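Local coordinates for protein uracil-dna glycosylase (Deinococcus radiodurans, PDB 4UQM) that is a uracil-DNA glycosylase, a single-chain alpha/beta protein of the UDG superfamily built round a four-stranded parallel sheet and modelled here with bound nucleic acid, at residues A[116-121]-A[218-223]; A[177-182]-A[225-230]; A[45-50]-A[153-158]. The protein carries 1 engineered substitution. All blocks are in the same frame, centred on the assembly; numbering follows the deposited sequence. Where two conformers were deposited one is given.

Overall arrangement
Interactions 1 and 2 are neighbours on helix 220-230. Its first turn meets the end of helix 106-118 in interaction 1, and its following turns lie against R177 and V179 at the start of inner strand 179-183 in interaction 2; their centres are about 13 Å apart. Interaction 3, between helix 38-53 and the loop 153-158, sits on the opposite side of the chain's centre, with its centre about 35 Å from that of interaction 1 and about 32 Å from that of interaction 2. The nearest atoms of interactions 1, 2 and 3 lie about 10, 7 and 6 Å from the bound nucleic acid, so none is in direct contact with it.

Interaction 1: residues A[116-121]-A[218-223]; sequences TEDIPG and TRPFSK
The carboxylate of D118, at the end of helix 106-118, meets R219 and S222 at the start of helix 220-230 and is the centre of the polar contact. R219 supplies the salt bridge, approaching side-on: its NE donates to D118 OD1 at 2.6 Å, close to the guanidinium plane and nearly along the C-O axis of the acceptor. The same edge also holds the main chain, because R219 NH2 reaches D118 O at 2.9 Å on a lone pair in the carbonyl plane. The carboxylate and guanidinium planes are nearly perpendicular, 83° apart, and a bend in the arginine at chi3 (74°) turns its charged end back to D118.

The other bonds come from the first turn of helix 220-230, one from a hydroxyl and two from backbone N-H groups. S222 OG donates to OD1 of D118 from the syn side at 2.6 Å, so OD1 accepts from both S222 OG and R219 NE. D118 OD2 accepts S222 N at 2.8 Å, from above the carboxylate plane, and F221 N more weakly. With CG anti to the backbone N (chi1 -172°), the D118 carboxylate reaches across to these groups.

Apolar packing closes one flank. I119 crosses F221 at about a right angle, with I119 CG1 3.8 Å from F221 CB, while I119 CD1 lies 3.7 Å from S222 N. Beyond the two segments, the F221 ring packs on I111 and L115 of helix 106-118 and edge-to-face with W238, and E114 OE2 accepts the N-H of R219, the N-cap residue.

The positive end of the helix would probably stabilise the acidic side chain. D118 thus caps the N-terminal turn of helix 220-230 from another segment, joining it to the C-terminal end of helix 106-118 in the alpha/beta UDG fold.

Interaction 2: residues A[177-182]-A[225-230]; sequences RVVFIL and NEALEK
R177, just before inner strand 179-183, and V179, at its start, pack against A227 and L228 of helix 220-230, one helical layer of this alpha/beta fold; V178 and F180, alternating with them, face helix 160-172 on the other side of the sheet.

The arginine is the polar link. Its first two side-chain torsions are extended, with CG anti to the backbone N (chi1 175°), and the chain then bends at chi3 (-72°), which swings the guanidinium across to the helix. NH1 donates to A227 O at 2.9 Å; the bond is fairly straight at 160°, lies in the guanidinium plane, and reaches the carbonyl from a position tilted out of the carbonyl plane. NE of R177 is used elsewhere, on N198 O, so two acceptors fix the rotation of the group. The aliphatic part takes part too, with R177 CD 3.3 Å from A227 O.

Further along the strand V179 supplies the hydrophobic contact. One methyl does the work: CG2, anti to the carbonyl carbon, is directed between two helix side chains. The leucine crosses the valine obliquely and adds to a layer that V77 and I202 of the sheet continue. V179 CG2 lies 3.9 Å from A227 CB and 4.0 Å from L228 CD2.

Interaction 3: residues A[45-50]-A[153-158]; sequences DFLRQE and NSHQGK
F46, L47 and E50 on one side of helix 38-53 face H155 and K158 in a loop of two overlapping beta turns, type I from N153 to Q156 and type II from H155 to K158. At the heart of the contact is a His-carboxylate hydrogen bond that ties this helix to the loop between strand 147-148 and helix 160-172.

H155 NE2 donates to E50 OE1 at 2.8 Å, nearly straight at 161°. The oxygen sits at the ring edge, close to its plane, whereas the nitrogen meets the carboxylate on the anti side and somewhat out of its plane. E50 OE1 is also held in a salt bridge by R148 NE, and H155 ND1 is hydrogen-bonded to T146 OG1, so the imidazole is gripped at both nitrogens and its rotation is fixed.

The F46 ring, with CG anti to the backbone N (chi1 166°), turns its edge to one face of H155 in a T-shaped pair, centroids 5.3 Å apart. E50 CG covers one of its own faces. In one of the two deposited conformers of K158, the lysine chain passes over the opposite face, with its CD in a CH-pi contact 4.2 Å from the F46 ring centroid. L47 completes the helix side, its methyl CD2 lying 3.5 Å from H155 ND1.

Interaction 1: residues A[116-121]-A[218-223]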
ATOM      1  N   THR A 116       5.201  -3.842  18.139  1.00 20.22           N
ATOM      2  CA  THR A 116       5.263  -4.107  19.575  1.00 22.02           C
ATOM      3  C   THR A 116       6.662  -3.780  20.102  1.00 23.74           C
ATOM      4  O   THR A 116       6.773  -3.195  21.172  1.00 25.93           O
ATOM      5  CB  THR A 116       4.871  -5.564  19.859  1.00 22.57           C
ATOM      6  OG1 THR A 116       3.497  -5.739  19.500  1.00 22.48           O
ATOM      7  CG2 THR A 116       5.042  -5.946  21.356  1.00 25.62           C
ATOM      8  N   GLU A 117       7.712  -4.051  19.331  1.00 24.06           N
ATOM      9  CA  GLU A 117       9.047  -3.734  19.767  1.00 25.09           C
ATOM     10  C   GLU A 117       9.451  -2.295  19.473  1.00 26.29           C
ATOM     11  O   GLU A 117      10.232  -1.729  20.221  1.00 27.48           O
ATOM     12  CB  GLU A 117      10.047  -4.686  19.120  1.00 25.70           C
ATOM     13  CG  GLU A 117       9.847  -6.142  19.468  1.00 30.29           C
ATOM     14  CD  GLU A 117       9.728  -6.434  20.966  1.00 33.93           C
ATOM     15  OE1 GLU A 117      10.632  -6.071  21.745  1.00 38.19           O
ATOM     16  OE2 GLU A 117       8.688  -7.020  21.390  1.00 37.59           O
ATOM     17  N   ASP A 118       8.931  -1.721  18.389  1.00 21.68           N
ATOM     18  CA  ASP A 118       9.421  -0.478  17.872  1.00 22.41           C
ATOM     19  C   ASP A 118       8.760   0.753  18.545  1.00 22.66           C
ATOM     20  O   ASP A 118       9.386   1.801  18.674  1.00 25.00           O
ATOM     21  CB  ASP A 118       9.140  -0.446  16.358  1.00 20.63           C
ATOM     22  CG  ASP A 118       9.768   0.727  15.651  1.00 21.73           C
ATOM     23  OD1 ASP A 118      10.808   1.253  16.150  1.00 23.26           O
ATOM     24  OD2 ASP A 118       9.228   1.127  14.574  1.00 21.84           O
ATOM     25  N   ILE A 119       7.471   0.640  18.831  1.00 21.68           N
ATOM     26  CA  ILE A 119       6.661   1.736  19.372  1.00 22.49           C
ATOM     27  C   ILE A 119       6.221   1.329  20.786  1.00 23.72           C
ATOM     28  O   ILE A 119       5.269   0.578  20.963  1.00 23.64           O
ATOM     29  CB  ILE A 119       5.405   1.980  18.468  1.00 23.08           C
ATOM     30  CG1 ILE A 119       5.779   2.354  17.018  1.00 22.58           C
ATOM     31  CG2 ILE A 119       4.448   3.020  19.081  1.00 24.48           C
ATOM     32  CD1 ILE A 119       6.446   3.687  16.860  1.00 22.95           C
ATOM     33  N   PRO A 120       6.832   1.924  21.807  1.00 24.58           N
ATOM     34  CA  PRO A 120       6.487   1.645  23.180  1.00 27.13           C
ATOM     35  C   PRO A 120       5.014   1.816  23.432  1.00 25.46           C
ATOM     36  O   PRO A 120       4.424   2.795  22.952  1.00 26.30           O
ATOM     37  CB  PRO A 120       7.301   2.687  23.969  1.00 29.86           C
ATOM     38  CG  PRO A 120       8.465   2.976  23.085  1.00 31.93           C
ATOM     39  CD  PRO A 120       7.950   2.848  21.695  1.00 28.42           C
ATOM     40  N   GLY A 121       4.396   0.818  24.033  1.00 24.43           N
ATOM     41  CA  GLY A 121       2.964   0.871  24.316  1.00 24.56           C
ATOM     42  C   GLY A 121       2.039   0.277  23.278  1.00 23.06           C
ATOM     43  O   GLY A 121       0.840   0.102  23.529  1.00 23.22           O
ATOM     44  N   THR A 218      14.088  -3.431  11.750  1.00 21.55           N
ATOM     45  CA  THR A 218      14.321  -2.287  10.904  1.00 21.36           C
ATOM     46  C   THR A 218      13.617  -1.008  11.409  1.00 21.29           C
ATOM     47  O   THR A 218      13.892   0.091  10.908  1.00 23.16           O
ATOM     48  CB  THR A 218      13.915  -2.573   9.455  1.00 22.04           C
ATOM     49  OG1 THR A 218      12.541  -2.975   9.401  1.00 22.01           O
ATOM     50  CG2 THR A 218      14.834  -3.682   8.889  1.00 23.62           C
ATOM     51  N   ARG A 219      12.746  -1.146  12.407  1.00 21.61           N
ATOM     52  CA  ARG A 219      12.134   0.031  13.091  1.00 21.78           C
ATOM     53  C   ARG A 219      11.535   1.079  12.179  1.00 20.12           C
ATOM     54  O   ARG A 219      11.779   2.250  12.348  1.00 21.35           O
ATOM     55  CB  ARG A 219      13.196   0.667  13.990  1.00 23.80           C
ATOM     56  CG  ARG A 219      13.665  -0.291  15.067  1.00 26.14           C
ATOM     57  CD  ARG A 219      14.308   0.429  16.259  1.00 29.19           C
ATOM     58  NE  ARG A 219      13.249   1.080  17.045  1.00 27.41           N
ATOM     59  CZ  ARG A 219      13.366   1.895  18.079  1.00 29.74           C
ATOM     60  NH1 ARG A 219      14.542   2.199  18.607  1.00 35.07           N
ATOM     61  NH2 ARG A 219      12.256   2.399  18.604  1.00 29.63           N
ATOM     62  N   PRO A 220      10.694   0.668  11.234  1.00 19.57           N
ATOM     63  CA  PRO A 220      10.226   1.642  10.256  1.00 19.18           C
ATOM     64  C   PRO A 220       9.212   2.637  10.879  1.00 18.44           C
ATOM     65  O   PRO A 220       9.037   3.741  10.384  1.00 19.07           O
ATOM     66  CB  PRO A 220       9.585   0.758   9.198  1.00 18.93           C
ATOM     67  CG  PRO A 220       9.112  -0.444   9.951  1.00 18.67           C
ATOM     68  CD  PRO A 220      10.175  -0.691  10.963  1.00 20.13           C
ATOM     69  N   PHE A 221       8.508   2.202  11.910  1.00 19.08           N
ATOM     70  CA  PHE A 221       7.357   2.952  12.473  1.00 17.87           C
ATOM     71  C   PHE A 221       7.869   4.146  13.295  1.00 19.73           C
ATOM     72  O   PHE A 221       7.410   5.304  13.120  1.00 19.39           O
ATOM     73  CB  PHE A 221       6.434   2.009  13.240  1.00 19.57           C
ATOM     74  CG  PHE A 221       6.040   0.788  12.447  1.00 18.38           C
ATOM     75  CD1 PHE A 221       5.149   0.891  11.359  1.00 17.79           C
ATOM     76  CD2 PHE A 221       6.623  -0.430  12.719  1.00 17.84           C
ATOM     77  CE1 PHE A 221       4.823  -0.211  10.583  1.00 17.27           C
ATOM     78  CE2 PHE A 221       6.281  -1.560  11.934  1.00 18.80           C
ATOM     79  CZ  PHE A 221       5.406  -1.415  10.857  1.00 18.42           C
ATOM     80  N   SER A 222       8.894   3.896  14.103  1.00 19.99           N
ATOM     81  CA  SER A 222       9.524   4.969  14.837  1.00 21.25           C
ATOM     82  C   SER A 222      10.323   5.893  13.922  1.00 21.77           C
ATOM     83  O   SER A 222      10.307   7.107  14.104  1.00 22.64           O
ATOM     84  CB  SER A 222      10.396   4.441  15.966  1.00 22.34           C
ATOM     85  OG  SER A 222      11.425   3.643  15.459  1.00 22.79           O
ATOM     86  N   LYS A 223      11.047   5.322  12.968  1.00 21.44           N
ATOM     87  CA  LYS A 223      11.776   6.150  12.007  1.00 21.63           C
ATOM     88  C   LYS A 223      10.814   7.065  11.257  1.00 20.91           C
ATOM     89  O   LYS A 223      11.082   8.246  11.086  1.00 21.51           O
ATOM     90  CB  LYS A 223      12.573   5.288  11.029  1.00 21.93           C
ATOM     91  CG  LYS A 223      13.770   4.638  11.666  1.00 24.61           C
ATOM     92  CD  LYS A 223      14.403   3.644  10.735  1.00 25.84           C
ATOM     93  CE  LYS A 223      15.627   2.992  11.347  1.00 28.35           C
ATOM     94  NZ  LYS A 223      15.981   1.765  10.594  1.00 32.07           N
TER

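Interaction 2: residues A[177-182]-A[225-230]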
ATOM      1  N   ARG A 177       6.847  17.030   3.382  1.00 25.77           N
ATOM      2  CA  ARG A 177       7.429  15.724   3.620  1.00 23.85           C
ATOM      3  C   ARG A 177       6.428  14.566   3.597  1.00 22.80           C
ATOM      4  O   ARG A 177       5.410  14.536   4.306  1.00 23.09           O
ATOM      5  CB  ARG A 177       8.137  15.687   4.984  1.00 25.12           C
ATOM      6  CG  ARG A 177       8.664  14.302   5.339  1.00 24.88           C
ATOM      7  CD  ARG A 177       9.736  14.364   6.380  1.00 24.15           C
ATOM      8  NE  ARG A 177      11.017  14.900   5.870  1.00 25.01           N
ATOM      9  CZ  ARG A 177      12.124  14.964   6.591  1.00 26.01           C
ATOM     10  NH1 ARG A 177      12.100  14.705   7.905  1.00 27.25           N
ATOM     11  NH2 ARG A 177      13.259  15.379   6.037  1.00 28.03           N
ATOM     12  N   VAL A 178       6.769  13.560   2.821  1.00 21.95           N
ATOM     13  CA  VAL A 178       6.158  12.256   2.844  1.00 21.22           C
ATOM     14  C   VAL A 178       7.237  11.232   3.163  1.00 20.23           C
ATOM     15  O   VAL A 178       8.375  11.284   2.630  1.00 20.73           O
ATOM     16  CB  VAL A 178       5.493  11.938   1.492  1.00 20.01           C
ATOM     17  CG1 VAL A 178       4.969  10.553   1.478  1.00 19.24           C
ATOM     18  CG2 VAL A 178       4.364  12.932   1.245  1.00 20.83           C
ATOM     19  N   VAL A 179       6.893  10.300   4.030  1.00 18.23           N
ATOM     20  CA  VAL A 179       7.739   9.137   4.285  1.00 18.27           C
ATOM     21  C   VAL A 179       7.265   7.975   3.454  1.00 18.38           C
ATOM     22  O   VAL A 179       6.107   7.532   3.578  1.00 18.16           O
ATOM     23  CB  VAL A 179       7.759   8.799   5.789  1.00 18.35           C
ATOM     24  CG1 VAL A 179       8.655   7.582   6.069  1.00 19.50           C
ATOM     25  CG2 VAL A 179       8.126   9.993   6.686  1.00 19.74           C
ATOM     26  N   PHE A 180       8.138   7.452   2.626  1.00 17.81           N
ATOM     27  CA  PHE A 180       7.885   6.286   1.821  1.00 17.86           C
ATOM     28  C   PHE A 180       8.534   5.084   2.458  1.00 17.23           C
ATOM     29  O   PHE A 180       9.765   5.074   2.640  1.00 18.93           O
ATOM     30  CB  PHE A 180       8.480   6.474   0.416  1.00 17.24           C
ATOM     31  CG  PHE A 180       7.884   7.621  -0.397  1.00 17.92           C
ATOM     32  CD1 PHE A 180       8.228   8.948  -0.159  1.00 20.44           C
ATOM     33  CD2 PHE A 180       6.997   7.348  -1.428  1.00 18.29           C
ATOM     34  CE1 PHE A 180       7.733   9.958  -0.960  1.00 19.56           C
ATOM     35  CE2 PHE A 180       6.456   8.369  -2.233  1.00 18.86           C
ATOM     36  CZ  PHE A 180       6.825   9.677  -1.977  1.00 19.88           C
ATOM     37  N   ILE A 181       7.727   4.078   2.755  1.00 15.75           N
ATOM     38  CA  ILE A 181       8.189   2.807   3.336  1.00 16.23           C
ATOM     39  C   ILE A 181       8.043   1.728   2.271  1.00 16.25           C
ATOM     40  O   ILE A 181       6.952   1.381   1.872  1.00 15.87           O
ATOM     41  CB  ILE A 181       7.361   2.411   4.604  1.00 16.99           C
ATOM     42  CG1 ILE A 181       7.402   3.537   5.651  1.00 16.99           C
ATOM     43  CG2 ILE A 181       7.809   1.061   5.157  1.00 17.62           C
ATOM     44  CD1 ILE A 181       6.443   3.246   6.810  1.00 17.79           C
ATOM     45  N   LEU A 182       9.204   1.214   1.810  1.00 16.78           N
ATOM     46  CA  LEU A 182       9.247   0.266   0.678  1.00 16.13           C
ATOM     47  C   LEU A 182       9.566  -1.086   1.274  1.00 16.01           C
ATOM     48  O   LEU A 182      10.708  -1.332   1.733  1.00 17.22           O
ATOM     49  CB  LEU A 182      10.298   0.729  -0.333  1.00 16.89           C
ATOM     50  CG  LEU A 182      10.139   2.196  -0.798  1.00 17.14           C
ATOM     51  CD1 LEU A 182      11.229   2.520  -1.833  1.00 18.94           C
ATOM     52  CD2 LEU A 182       8.746   2.465  -1.356  1.00 17.74           C
ATOM     53  N   ASN A 225       7.883   8.248  12.313  1.00 19.13           N
ATOM     54  CA  ASN A 225       7.390   9.281  13.194  1.00 20.73           C
ATOM     55  C   ASN A 225       8.437  10.337  13.499  1.00 22.44           C
ATOM     56  O   ASN A 225       8.121  11.534  13.542  1.00 22.99           O
ATOM     57  CB  ASN A 225       6.781   8.705  14.453  1.00 20.55           C
ATOM     58  CG  ASN A 225       5.396   8.152  14.207  1.00 20.70           C
ATOM     59  OD1 ASN A 225       4.837   8.336  13.143  1.00 21.72           O
ATOM     60  ND2 ASN A 225       4.833   7.486  15.206  1.00 21.83           N
ATOM     61  N   GLU A 226       9.688   9.923  13.619  1.00 23.09           N
ATOM     62  CA  GLU A 226      10.742  10.897  13.859  1.00 23.93           C
ATOM     63  C   GLU A 226      10.905  11.835  12.646  1.00 23.73           C
ATOM     64  O   GLU A 226      11.001  13.048  12.805  1.00 24.57           O
ATOM     65  CB  GLU A 226      12.031  10.168  14.212  1.00 26.62           C
ATOM     66  CG  GLU A 226      13.233  11.081  14.450  1.00 30.69           C
ATOM     67  CD  GLU A 226      14.487  10.334  14.896  1.00 28.81           C
ATOM     68  OE1 GLU A 226      14.421   9.069  15.026  1.00 45.44           O
ATOM     69  OE2 GLU A 226      15.527  11.001  15.144  1.00 44.22           O
ATOM     70  N   ALA A 227      10.867  11.264  11.440  1.00 22.51           N
ATOM     71  CA  ALA A 227      10.941  12.084  10.235  1.00 23.41           C
ATOM     72  C   ALA A 227       9.759  13.059  10.120  1.00 23.16           C
ATOM     73  O   ALA A 227       9.920  14.223   9.718  1.00 23.74           O
ATOM     74  CB  ALA A 227      11.037  11.206   8.987  1.00 23.62           C
ATOM     75  N   LEU A 228       8.544  12.567  10.374  1.00 22.52           N
ATOM     76  CA  LEU A 228       7.372  13.451  10.316  1.00 23.49           C
ATOM     77  C   LEU A 228       7.524  14.589  11.305  1.00 25.70           C
ATOM     78  O   LEU A 228       7.312  15.750  10.968  1.00 27.15           O
ATOM     79  CB  LEU A 228       6.091  12.686  10.569  1.00 22.44           C
ATOM     80  CG  LEU A 228       5.710  11.689   9.460  1.00 22.03           C
ATOM     81  CD1 LEU A 228       4.614  10.735   9.899  1.00 22.33           C
ATOM     82  CD2 LEU A 228       5.342  12.450   8.193  1.00 22.20           C
ATOM     83  N   GLU A 229       7.923  14.244  12.532  1.00 25.04           N
ATOM     84  CA  GLU A 229       8.018  15.255  13.575  1.00 26.82           C
ATOM     85  C   GLU A 229       9.054  16.303  13.248  1.00 29.80           C
ATOM     86  O   GLU A 229       8.806  17.503  13.450  1.00 27.05           O
ATOM     87  CB  GLU A 229       8.348  14.574  14.882  1.00 25.89           C
ATOM     88  CG  GLU A 229       7.160  13.852  15.453  1.00 27.08           C
ATOM     89  CD  GLU A 229       7.539  12.815  16.510  1.00 29.71           C
ATOM     90  OE1 GLU A 229       8.698  12.767  16.903  1.00 34.45           O
ATOM     91  OE2 GLU A 229       6.720  11.955  16.871  1.00 33.16           O
ATOM     92  N   LYS A 230      10.184  15.890  12.699  1.00 29.27           N
ATOM     93  CA  LYS A 230      11.234  16.856  12.339  1.00 30.56           C
ATOM     94  C   LYS A 230      10.809  17.824  11.227  1.00 30.94           C
ATOM     95  O   LYS A 230      11.342  18.932  11.144  1.00 36.84           O
ATOM     96  CB  LYS A 230      12.535  16.154  11.949  1.00 32.41           C
ATOM     97  CG  LYS A 230      13.142  15.287  13.048  1.00 35.80           C
ATOM     98  CD  LYS A 230      13.767  16.035  14.207  1.00 40.92           C
ATOM     99  CE  LYS A 230      14.170  15.053  15.310  1.00 37.09           C
ATOM    100  NZ  LYS A 230      15.155  14.030  14.803  1.00 44.09           N
TER

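Interaction 3: residues A[45-50]-A[153-158]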
ATOM      1  N   ASP A  45      -7.510  -4.963 -20.126  1.00 20.16           N
ATOM      2  CA  ASP A  45      -7.984  -6.074 -20.968  1.00 21.27           C
ATOM      3  C   ASP A  45      -7.438  -7.390 -20.442  1.00 20.54           C
ATOM      4  O   ASP A  45      -8.136  -8.403 -20.424  1.00 20.64           O
ATOM      5  CB  ASP A  45      -7.557  -5.910 -22.428  1.00 22.19           C
ATOM      6  CG  ASP A  45      -8.370  -4.890 -23.174  1.00 25.79           C
ATOM      7  OD1 ASP A  45      -9.470  -4.486 -22.733  1.00 30.13           O
ATOM      8  OD2 ASP A  45      -7.873  -4.497 -24.219  1.00 31.19           O
ATOM      9  N   PHE A  46      -6.180  -7.382 -20.010  1.00 19.79           N
ATOM     10  CA  PHE A  46      -5.595  -8.606 -19.438  1.00 19.58           C
ATOM     11  C   PHE A  46      -6.319  -9.006 -18.159  1.00 18.29           C
ATOM     12  O   PHE A  46      -6.613 -10.171 -17.946  1.00 18.54           O
ATOM     13  CB  PHE A  46      -4.089  -8.368 -19.186  1.00 21.37           C
ATOM     14  CG  PHE A  46      -3.419  -9.408 -18.286  1.00 21.38           C
ATOM     15  CD1 PHE A  46      -3.202 -10.700 -18.735  1.00 25.20           C
ATOM     16  CD2 PHE A  46      -3.129  -9.093 -16.975  1.00 22.99           C
ATOM     17  CE1 PHE A  46      -2.570 -11.658 -17.858  1.00 25.11           C
ATOM     18  CE2 PHE A  46      -2.503 -10.031 -16.104  1.00 23.66           C
ATOM     19  CZ  PHE A  46      -2.282 -11.300 -16.577  1.00 24.32           C
ATOM     20  N   LEU A  47      -6.592  -8.044 -17.300  1.00 16.68           N
ATOM     21  CA  LEU A  47      -7.273  -8.333 -16.037  1.00 17.96           C
ATOM     22  C   LEU A  47      -8.707  -8.839 -16.275  1.00 17.53           C
ATOM     23  O   LEU A  47      -9.156  -9.691 -15.565  1.00 17.78           O
ATOM     24  CB  LEU A  47      -7.306  -7.090 -15.120  1.00 17.56           C
ATOM     25  CG  LEU A  47      -5.919  -6.697 -14.633  1.00 18.98           C
ATOM     26  CD1 LEU A  47      -6.066  -5.464 -13.798  1.00 20.64           C
ATOM     27  CD2 LEU A  47      -5.210  -7.829 -13.877  1.00 19.91           C
ATOM     28  N   ARG A  48      -9.412  -8.322 -17.279  1.00 17.55           N
ATOM     29  CA  ARG A  48     -10.716  -8.872 -17.599  1.00 19.49           C
ATOM     30  C   ARG A  48     -10.652 -10.360 -18.015  1.00 19.64           C
ATOM     31  O   ARG A  48     -11.436 -11.182 -17.575  1.00 20.30           O
ATOM     32  CB  ARG A  48     -11.374  -8.013 -18.657  1.00 19.84           C
ATOM     33  CG  ARG A  48     -11.776  -6.654 -18.111  1.00 21.02           C
ATOM     34  CD  ARG A  48     -12.158  -5.708 -19.242  1.00 22.29           C
ATOM     35  NE  ARG A  48     -12.458  -4.377 -18.730  1.00 22.61           N
ATOM     36  CZ  ARG A  48     -12.780  -3.328 -19.486  1.00 23.59           C
ATOM     37  NH1 ARG A  48     -12.859  -3.432 -20.819  1.00 26.48           N
ATOM     38  NH2 ARG A  48     -12.992  -2.154 -18.901  1.00 24.56           N
ATOM     39  N   GLN A  49      -9.644 -10.706 -18.799  1.00 19.40           N
ATOM     40  CA  GLN A  49      -9.424 -12.111 -19.166  1.00 19.62           C
ATOM     41  C   GLN A  49      -9.082 -12.948 -17.957  1.00 19.10           C
ATOM     42  O   GLN A  49      -9.596 -14.076 -17.780  1.00 20.18           O
ATOM     43  CB  GLN A  49      -8.301 -12.230 -20.210  1.00 20.86           C
ATOM     44  CG  GLN A  49      -8.695 -11.980 -21.641  1.00 22.49           C
ATOM     45  CD  GLN A  49      -9.512 -13.159 -22.193  1.00 23.65           C
ATOM     46  OE1 GLN A  49      -9.636 -14.202 -21.551  1.00 24.17           O
ATOM     47  NE2 GLN A  49     -10.077 -12.977 -23.309  1.00 26.36           N
ATOM     48  N   GLU A  50      -8.219 -12.396 -17.113  1.00 17.89           N
ATOM     49  CA  GLU A  50      -7.839 -13.120 -15.905  1.00 17.97           C
ATOM     50  C   GLU A  50      -9.036 -13.387 -14.976  1.00 18.64           C
ATOM     51  O   GLU A  50      -9.202 -14.487 -14.432  1.00 18.98           O
ATOM     52  CB  GLU A  50      -6.741 -12.386 -15.132  1.00 17.03           C
ATOM     53  CG  GLU A  50      -5.370 -12.483 -15.789  1.00 17.10           C
ATOM     54  CD  GLU A  50      -4.650 -13.784 -15.407  1.00 17.39           C
ATOM     55  OE1 GLU A  50      -4.467 -14.014 -14.215  1.00 18.05           O
ATOM     56  OE2 GLU A  50      -4.332 -14.621 -16.292  1.00 19.44           O
ATOM     57  N   ASN A 153       2.635 -12.760  -6.693  1.00 16.77           N
ATOM     58  CA  ASN A 153       3.277 -11.981  -7.762  1.00 17.47           C
ATOM     59  C   ASN A 153       2.917 -12.480  -9.168  1.00 16.72           C
ATOM     60  O   ASN A 153       3.591 -12.179 -10.129  1.00 18.58           O
ATOM     61  CB  ASN A 153       4.803 -11.916  -7.591  1.00 18.21           C
ATOM     62  CG  ASN A 153       5.308 -10.519  -7.531  1.00 17.17           C
ATOM     63  OD1 ASN A 153       4.545  -9.592  -7.362  1.00 17.48           O
ATOM     64  ND2 ASN A 153       6.609 -10.347  -7.649  1.00 20.59           N
ATOM     65  N   SER A 154       1.789 -13.206  -9.275  1.00 17.08           N
ATOM     66  CA  SER A 154       1.312 -13.696 -10.563  1.00 17.31           C
ATOM     67  C   SER A 154       0.898 -12.630 -11.544  1.00 17.33           C
ATOM     68  O   SER A 154       0.870 -12.885 -12.753  1.00 18.56           O
ATOM     69  CB  SER A 154       0.155 -14.662 -10.377  1.00 17.98           C
ATOM     70  OG  SER A 154      -0.814 -14.206  -9.443  1.00 17.35           O
ATOM     71  N   HIS A 155       0.602 -11.422 -11.050  1.00 16.22           N
ATOM     72  CA  HIS A 155       0.325 -10.300 -11.946  1.00 16.61           C
ATOM     73  C   HIS A 155       1.436  -9.276 -12.046  1.00 17.15           C
ATOM     74  O   HIS A 155       1.237  -8.176 -12.503  1.00 18.37           O
ATOM     75  CB  HIS A 155      -0.994  -9.612 -11.590  1.00 16.33           C
ATOM     76  CG  HIS A 155      -2.190 -10.422 -11.941  1.00 15.41           C
ATOM     77  ND1 HIS A 155      -3.478  -9.980 -11.693  1.00 16.32           N
ATOM     78  CD2 HIS A 155      -2.320 -11.629 -12.531  1.00 16.74           C
ATOM     79  CE1 HIS A 155      -4.335 -10.878 -12.144  1.00 17.43           C
ATOM     80  NE2 HIS A 155      -3.662 -11.894 -12.646  1.00 16.99           N
ATOM     81  N   GLN A 156       2.639  -9.651 -11.590  1.00 17.42           N
ATOM     82  CA  GLN A 156       3.823  -8.832 -11.827  1.00 17.81           C
ATOM     83  C   GLN A 156       4.086  -8.685 -13.325  1.00 19.29           C
ATOM     84  O   GLN A 156       3.888  -9.616 -14.097  1.00 20.89           O
ATOM     85  CB  GLN A 156       5.020  -9.422 -11.040  1.00 19.05           C
ATOM     86  CG  GLN A 156       6.297  -8.607 -11.020  1.00 20.46           C
ATOM     87  CD  GLN A 156       7.054  -8.670 -12.293  1.00 22.75           C
ATOM     88  OE1 GLN A 156       7.006  -9.665 -13.025  1.00 24.68           O
ATOM     89  NE2 GLN A 156       7.761  -7.604 -12.594  1.00 25.63           N
ATOM     90  N   GLY A 157       4.526  -7.501 -13.722  1.00 19.02           N
ATOM     91  CA  GLY A 157       5.028  -7.308 -15.067  1.00 20.64           C
ATOM     92  C   GLY A 157       3.962  -7.254 -16.170  1.00 21.29           C
ATOM     93  O   GLY A 157       4.248  -7.528 -17.328  1.00 24.82           O
ATOM     94  N   LYS A 158       2.740  -6.858 -15.795  1.00 20.63           N
ATOM     95  CA  LYS A 158       1.577  -6.818 -16.696  0.50 21.22           C
ATOM     96  C   LYS A 158       1.013  -5.421 -16.886  1.00 21.66           C
ATOM     97  O   LYS A 158      -0.014  -5.267 -17.556  1.00 23.47           O
ATOM     98  CB  LYS A 158       0.483  -7.693 -16.094  0.50 21.30           C
ATOM     99  CG  LYS A 158       0.920  -9.118 -15.810  0.50 21.92           C
ATOM    100  CD  LYS A 158       1.347  -9.796 -17.090  0.50 23.66           C
ATOM    101  CE  LYS A 158       1.639 -11.263 -16.902  0.50 23.70           C
ATOM    102  NZ  LYS A 158       2.251 -11.752 -18.189  0.50 28.99           N
TER